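Local coordinates for protein exodeoxyribonuclease III (PDB 2VOA) that probably cleaves DNA at abasic sites as a metal-dependent AP endonuclease of the ExoIII family, with a DNase I-like fold, at residues 183-192 against 222-233. The protein carries 1 engineered substitution. Sequence-based numbering, arbitrary orientation.
Sequences GFVDVLRKIH and ATPPLAERCVDC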
ATOM      1  N   GLY A 183     -11.087  29.378  29.152  1.00 32.73           N
ATOM      2  CA  GLY A 183      -9.762  29.550  29.749  1.00 34.20           C
ATOM      3  C   GLY A 183      -8.760  28.582  29.182  1.00 35.29           C
ATOM      4  O   GLY A 183      -7.823  28.148  29.883  1.00 37.19           O
ATOM      5  N   PHE A 184      -8.946  28.193  27.925  1.00 33.42           N
ATOM      6  CA  PHE A 184      -7.936  27.407  27.248  1.00 33.74           C
ATOM      7  C   PHE A 184      -6.979  28.319  26.510  1.00 33.64           C
ATOM      8  O   PHE A 184      -7.396  29.334  25.914  1.00 35.77           O
ATOM      9  CB  PHE A 184      -8.566  26.422  26.287  1.00 33.37           C
ATOM     10  CG  PHE A 184      -9.231  25.268  26.963  1.00 34.06           C
ATOM     11  CD1 PHE A 184     -10.628  25.206  27.027  1.00 35.94           C
ATOM     12  CD2 PHE A 184      -8.470  24.241  27.534  1.00 34.17           C
ATOM     13  CE1 PHE A 184     -11.252  24.125  27.644  1.00 36.58           C
ATOM     14  CE2 PHE A 184      -9.086  23.150  28.159  1.00 36.17           C
ATOM     15  CZ  PHE A 184     -10.474  23.092  28.203  1.00 35.72           C
ATOM     16  N   VAL A 185      -5.694  27.982  26.579  1.00 31.61           N
ATOM     17  CA  VAL A 185      -4.674  28.730  25.837  1.00 30.09           C
ATOM     18  C   VAL A 185      -4.183  27.907  24.625  1.00 29.62           C
ATOM     19  O   VAL A 185      -3.752  26.764  24.782  1.00 29.53           O
ATOM     20  CB  VAL A 185      -3.487  29.068  26.745  1.00 30.52           C
ATOM     21  CG1 VAL A 185      -2.465  29.859  25.970  1.00 31.21           C
ATOM     22  CG2 VAL A 185      -3.989  29.892  27.963  1.00 31.58           C
ATOM     23  N   ASP A 186      -4.230  28.510  23.437  1.00 29.43           N
ATOM     24  CA  ASP A 186      -3.796  27.830  22.197  1.00 29.96           C
ATOM     25  C   ASP A 186      -2.282  28.019  22.207  1.00 29.01           C
ATOM     26  O   ASP A 186      -1.772  29.065  21.777  1.00 29.92           O
ATOM     27  CB  ASP A 186      -4.406  28.566  21.000  1.00 29.56           C
ATOM     28  CG  ASP A 186      -4.233  27.853  19.656  1.00 30.94           C
ATOM     29  OD1 ASP A 186      -3.454  26.892  19.497  1.00 32.07           O
ATOM     30  OD2 ASP A 186      -4.926  28.285  18.706  1.00 31.67           O
ATOM     31  N   VAL A 187      -1.567  27.042  22.755  1.00 28.65           N
ATOM     32  CA  VAL A 187      -0.144  27.270  23.073  1.00 28.84           C
ATOM     33  C   VAL A 187       0.728  27.489  21.831  1.00 29.26           C
ATOM     34  O   VAL A 187       1.769  28.151  21.915  1.00 28.19           O
ATOM     35  CB  VAL A 187       0.435  26.175  24.046  1.00 28.40           C
ATOM     36  CG1 VAL A 187      -0.247  26.273  25.392  1.00 28.99           C
ATOM     37  CG2 VAL A 187       0.325  24.754  23.427  1.00 30.95           C
ATOM     38  N   LEU A 188       0.311  26.944  20.685  1.00 28.91           N
ATOM     39  CA  LEU A 188       1.025  27.222  19.415  1.00 29.37           C
ATOM     40  C   LEU A 188       1.187  28.728  19.244  1.00 28.94           C
ATOM     41  O   LEU A 188       2.256  29.194  18.832  1.00 28.48           O
ATOM     42  CB  LEU A 188       0.274  26.629  18.211  1.00 29.19           C
ATOM     43  CG  LEU A 188       0.979  26.903  16.866  1.00 27.97           C
ATOM     44  CD1 LEU A 188       2.411  26.343  16.857  1.00 29.59           C
ATOM     45  CD2 LEU A 188       0.112  26.321  15.735  1.00 28.70           C
ATOM     46  N   ARG A 189       0.147  29.493  19.598  1.00 28.45           N
ATOM     47  CA  ARG A 189       0.198  30.966  19.468  1.00 29.21           C
ATOM     48  C   ARG A 189       0.823  31.718  20.650  1.00 29.24           C
ATOM     49  O   ARG A 189       1.195  32.895  20.523  1.00 29.55           O
ATOM     50  CB  ARG A 189      -1.184  31.528  19.085  1.00 29.19           C
ATOM     51  CG  ARG A 189      -1.785  30.854  17.848  1.00 29.42           C
ATOM     52  CD  ARG A 189      -0.815  30.956  16.668  1.00 28.66           C
ATOM     53  NE  ARG A 189      -1.387  30.435  15.437  1.00 29.16           N
ATOM     54  CZ  ARG A 189      -0.698  30.265  14.326  1.00 29.54           C
ATOM     55  NH1 ARG A 189       0.595  30.608  14.291  1.00 28.04           N
ATOM     56  NH2 ARG A 189      -1.310  29.793  13.250  1.00 30.46           N
ATOM     57  N   LYS A 190       1.003  31.038  21.786  1.00 29.03           N
ATOM     58  CA  LYS A 190       1.898  31.587  22.816  1.00 28.82           C
ATOM     59  C   LYS A 190       3.343  31.671  22.301  1.00 28.19           C
ATOM     60  O   LYS A 190       4.044  32.680  22.510  1.00 28.66           O
ATOM     61  CB  LYS A 190       1.840  30.706  24.073  1.00 28.99           C
ATOM     62  CG  LYS A 190       2.661  31.247  25.254  1.00 29.34           C
ATOM     63  CD  LYS A 190       2.712  30.295  26.462  1.00 30.81           C
ATOM     64  CE  LYS A 190       3.399  31.023  27.620  1.00 34.36           C
ATOM     65  NZ  LYS A 190       4.209  30.088  28.435  1.00 39.27           N
ATOM     66  N   ILE A 191       3.771  30.613  21.612  1.00 27.53           N
ATOM     67  CA  ILE A 191       5.170  30.463  21.213  1.00 27.39           C
ATOM     68  C   ILE A 191       5.434  31.078  19.832  1.00 27.35           C
ATOM     69  O   ILE A 191       6.506  31.649  19.599  1.00 27.12           O
ATOM     70  CB  ILE A 191       5.593  28.954  21.220  1.00 27.82           C
ATOM     71  CG1 ILE A 191       5.372  28.334  22.604  1.00 27.68           C
ATOM     72  CG2 ILE A 191       7.074  28.783  20.814  1.00 28.70           C
ATOM     73  CD1 ILE A 191       6.091  29.066  23.785  1.00 27.89           C
ATOM     74  N   HIS A 192       4.455  30.907  18.939  1.00 27.44           N
ATOM     75  CA  HIS A 192       4.567  31.300  17.528  1.00 27.70           C
ATOM     76  C   HIS A 192       3.377  32.140  17.090  1.00 27.27           C
ATOM     77  O   HIS A 192       2.637  31.750  16.189  1.00 26.33           O
ATOM     78  CB  HIS A 192       4.681  30.069  16.638  1.00 27.97           C
ATOM     79  CG  HIS A 192       5.968  29.331  16.799  1.00 30.03           C
ATOM     80  ND1 HIS A 192       7.173  29.809  16.326  1.00 32.60           N
ATOM     81  CD2 HIS A 192       6.241  28.155  17.413  1.00 30.05           C
ATOM     82  CE1 HIS A 192       8.131  28.944  16.623  1.00 32.96           C
ATOM     83  NE2 HIS A 192       7.589  27.929  17.273  1.00 30.44           N
ATOM     84  N   ALA A 222      -4.226  24.408  26.527  1.00 29.76           N
ATOM     85  CA  ALA A 222      -3.854  24.099  27.909  1.00 28.90           C
ATOM     86  C   ALA A 222      -4.549  25.056  28.880  1.00 28.26           C
ATOM     87  O   ALA A 222      -4.788  26.238  28.561  1.00 28.42           O
ATOM     88  CB  ALA A 222      -2.328  24.191  28.065  1.00 29.76           C
ATOM     89  N   THR A 223      -4.877  24.560  30.076  1.00 28.10           N
ATOM     90  CA  THR A 223      -5.470  25.424  31.090  1.00 27.80           C
ATOM     91  C   THR A 223      -4.423  26.450  31.515  1.00 27.49           C
ATOM     92  O   THR A 223      -3.231  26.228  31.285  1.00 28.35           O
ATOM     93  CB  THR A 223      -5.890  24.613  32.336  1.00 28.39           C
ATOM     94  OG1 THR A 223      -4.789  23.795  32.772  1.00 28.37           O
ATOM     95  CG2 THR A 223      -7.128  23.772  32.020  1.00 28.43           C
ATOM     96  N   PRO A 224      -4.855  27.598  32.084  1.00 28.40           N
ATOM     97  CA  PRO A 224      -3.862  28.649  32.389  1.00 27.82           C
ATOM     98  C   PRO A 224      -2.580  28.244  33.159  1.00 27.98           C
ATOM     99  O   PRO A 224      -1.499  28.636  32.725  1.00 28.49           O
ATOM    100  CB  PRO A 224      -4.670  29.738  33.115  1.00 28.26           C
ATOM    101  CG  PRO A 224      -6.125  29.487  32.696  1.00 29.47           C
ATOM    102  CD  PRO A 224      -6.237  28.001  32.409  1.00 28.69           C
ATOM    103  N   PRO A 225      -2.684  27.441  34.252  1.00 27.77           N
ATOM    104  CA  PRO A 225      -1.473  27.127  35.025  1.00 27.90           C
ATOM    105  C   PRO A 225      -0.505  26.234  34.247  1.00 27.21           C
ATOM    106  O   PRO A 225       0.705  26.330  34.449  1.00 27.39           O
ATOM    107  CB  PRO A 225      -1.994  26.383  36.266  1.00 27.28           C
ATOM    108  CG  PRO A 225      -3.428  26.215  36.105  1.00 29.03           C
ATOM    109  CD  PRO A 225      -3.884  26.778  34.809  1.00 28.30           C
ATOM    110  N   LEU A 226      -1.035  25.381  33.377  1.00 27.45           N
ATOM    111  CA  LEU A 226      -0.200  24.568  32.509  1.00 27.90           C
ATOM    112  C   LEU A 226       0.378  25.388  31.343  1.00 28.80           C
ATOM    113  O   LEU A 226       1.575  25.283  31.023  1.00 28.60           O
ATOM    114  CB  LEU A 226      -0.979  23.352  32.012  1.00 28.79           C
ATOM    115  CG  LEU A 226      -0.159  22.402  31.140  1.00 27.32           C
ATOM    116  CD1 LEU A 226       1.136  21.950  31.897  1.00 28.45           C
ATOM    117  CD2 LEU A 226      -0.989  21.202  30.691  1.00 29.16           C
ATOM    118  N   ALA A 227      -0.460  26.226  30.741  1.00 28.58           N
ATOM    119  CA  ALA A 227      -0.013  27.119  29.660  1.00 28.81           C
ATOM    120  C   ALA A 227       1.140  28.020  30.100  1.00 29.46           C
ATOM    121  O   ALA A 227       2.067  28.267  29.318  1.00 30.02           O
ATOM    122  CB  ALA A 227      -1.191  27.946  29.153  1.00 29.81           C
ATOM    123  N   GLU A 228       1.073  28.522  31.339  1.00 29.09           N
ATOM    124  CA  GLU A 228       2.124  29.381  31.900  1.00 30.29           C
ATOM    125  C   GLU A 228       3.509  28.743  31.820  1.00 29.08           C
ATOM    126  O   GLU A 228       4.514  29.462  31.722  1.00 29.99           O
ATOM    127  CB  GLU A 228       1.808  29.759  33.352  1.00 30.97           C
ATOM    128  CG  GLU A 228       0.644  30.743  33.496  1.00 36.43           C
ATOM    129  CD  GLU A 228       1.003  32.198  33.145  1.00 43.94           C
ATOM    130  OE1 GLU A 228       2.214  32.534  33.052  1.00 46.19           O
ATOM    131  OE2 GLU A 228       0.052  33.013  32.985  1.00 46.36           O
ATOM    132  N   ARG A 229       3.536  27.407  31.878  1.00 28.96           N
ATOM    133  CA  ARG A 229       4.758  26.584  31.852  1.00 28.74           C
ATOM    134  C   ARG A 229       5.133  26.106  30.435  1.00 28.52           C
ATOM    135  O   ARG A 229       6.134  25.407  30.258  1.00 27.34           O
ATOM    136  CB  ARG A 229       4.592  25.392  32.815  1.00 28.30           C
ATOM    137  CG  ARG A 229       4.638  25.819  34.284  1.00 29.53           C
ATOM    138  CD  ARG A 229       4.406  24.638  35.216  1.00 28.85           C
ATOM    139  NE  ARG A 229       4.399  25.068  36.622  1.00 29.08           N
ATOM    140  CZ  ARG A 229       5.414  24.951  37.472  1.00 29.20           C
ATOM    141  NH1 ARG A 229       6.569  24.397  37.104  1.00 26.81           N
ATOM    142  NH2 ARG A 229       5.266  25.394  38.714  1.00 27.59           N
ATOM    143  N   CYS A 230       4.371  26.525  29.416  1.00 28.67           N
ATOM    144  CA  CYS A 230       4.679  26.088  28.048  1.00 28.40           C
ATOM    145  C   CYS A 230       5.908  26.829  27.547  1.00 29.24           C
ATOM    146  O   CYS A 230       5.892  28.071  27.505  1.00 29.34           O
ATOM    147  CB  CYS A 230       3.516  26.317  27.074  1.00 29.20           C
ATOM    148  SG  CYS A 230       3.907  25.673  25.438  1.00 31.36           S
ATOM    149  N   VAL A 231       6.952  26.082  27.185  1.00 28.48           N
ATOM    150  CA  VAL A 231       8.213  26.683  26.734  1.00 29.31           C
ATOM    151  C   VAL A 231       8.497  26.484  25.235  1.00 29.64           C
ATOM    152  O   VAL A 231       9.370  27.156  24.673  1.00 29.70           O
ATOM    153  CB  VAL A 231       9.414  26.205  27.583  1.00 29.11           C
ATOM    154  CG1 VAL A 231       9.319  26.752  29.012  1.00 29.63           C
ATOM    155  CG2 VAL A 231       9.515  24.681  27.546  1.00 30.76           C
ATOM    156  N   ASP A 232       7.758  25.586  24.599  1.00 29.66           N
ATOM    157  CA  ASP A 232       7.898  25.370  23.153  1.00 29.00           C
ATOM    158  C   ASP A 232       6.639  24.715  22.581  1.00 29.39           C
ATOM    159  O   ASP A 232       5.882  24.069  23.302  1.00 29.64           O
ATOM    160  CB  ASP A 232       9.120  24.509  22.853  1.00 29.45           C
ATOM    161  CG  ASP A 232       9.640  24.708  21.420  1.00 31.29           C
ATOM    162  OD1 ASP A 232       9.133  25.608  20.686  1.00 30.70           O
ATOM    163  OD2 ASP A 232      10.579  23.985  21.046  1.00 32.85           O
ATOM    164  N   CYS A 233       6.401  24.940  21.286  1.00 28.95           N
ATOM    165  CA  CYS A 233       5.311  24.311  20.575  1.00 29.49           C
ATOM    166  C   CYS A 233       5.653  24.464  19.104  1.00 30.04           C
ATOM    167  O   CYS A 233       6.106  25.532  18.674  1.00 30.25           O
ATOM    168  CB  CYS A 233       3.979  24.976  20.893  1.00 29.69           C
ATOM    169  SG  CYS A 233       2.537  24.171  20.132  1.00 31.25           S
TER
HETATM  170  O   HOH W   1       9.469  26.217  18.071  1.00 26.22           O
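Val185 and Ala222 form an antiparallel hydrogen-bonded pair at the edge of the two-sheet DNase I-like fold. Strand 185-186 is an outermost strand of one six-stranded sheet, and strand 230-233 lies at the border of the other. Helix 187-191 directly follows strand 185-186 and packs on strand 230-233, which joins the two sheets at their margins. It crosses strand 230-233 nearly at right angles (95°). Val185 N gives a hydrogen bond of 2.8 Å to Ala222 O, and Ala222 N returns one to Val185 O. Beside this pair, Val185 CB packs on Ala227 CB at 3.5 Å.

Val187 points into the seam. Its CB meets Cys230 SG at 3.8 Å. CG1 reaches Ala222 CB and Cys230 CB, while CG2 touches Cys233 SG. Ile191 extends this apolar layer, with CG1 on Cys233 CB and CD1 over the Val231 backbone.

Lys190 runs extended to CE, with CG anti to the backbone N (chi1 -176°). CD and CE pass Ala227 O before NZ meets the carbonyl oxygens of the type I turn 227-230. NZ hydrogen-bonds Ala227 O at 2.9 Å and Cys230 O at 2.8 Å, both in the carbonyl plane, with a weak third hydrogen bond to Glu228 O. Ala227 O also accepts the hydrogen bond from Cys230 N within the turn.

At the far end His192 ND1 hydrogen-bonds Glu195 OE1. A water bridges His192 NE2 and Asp232 OD1, 2.7 Å from each, and donates to OD1.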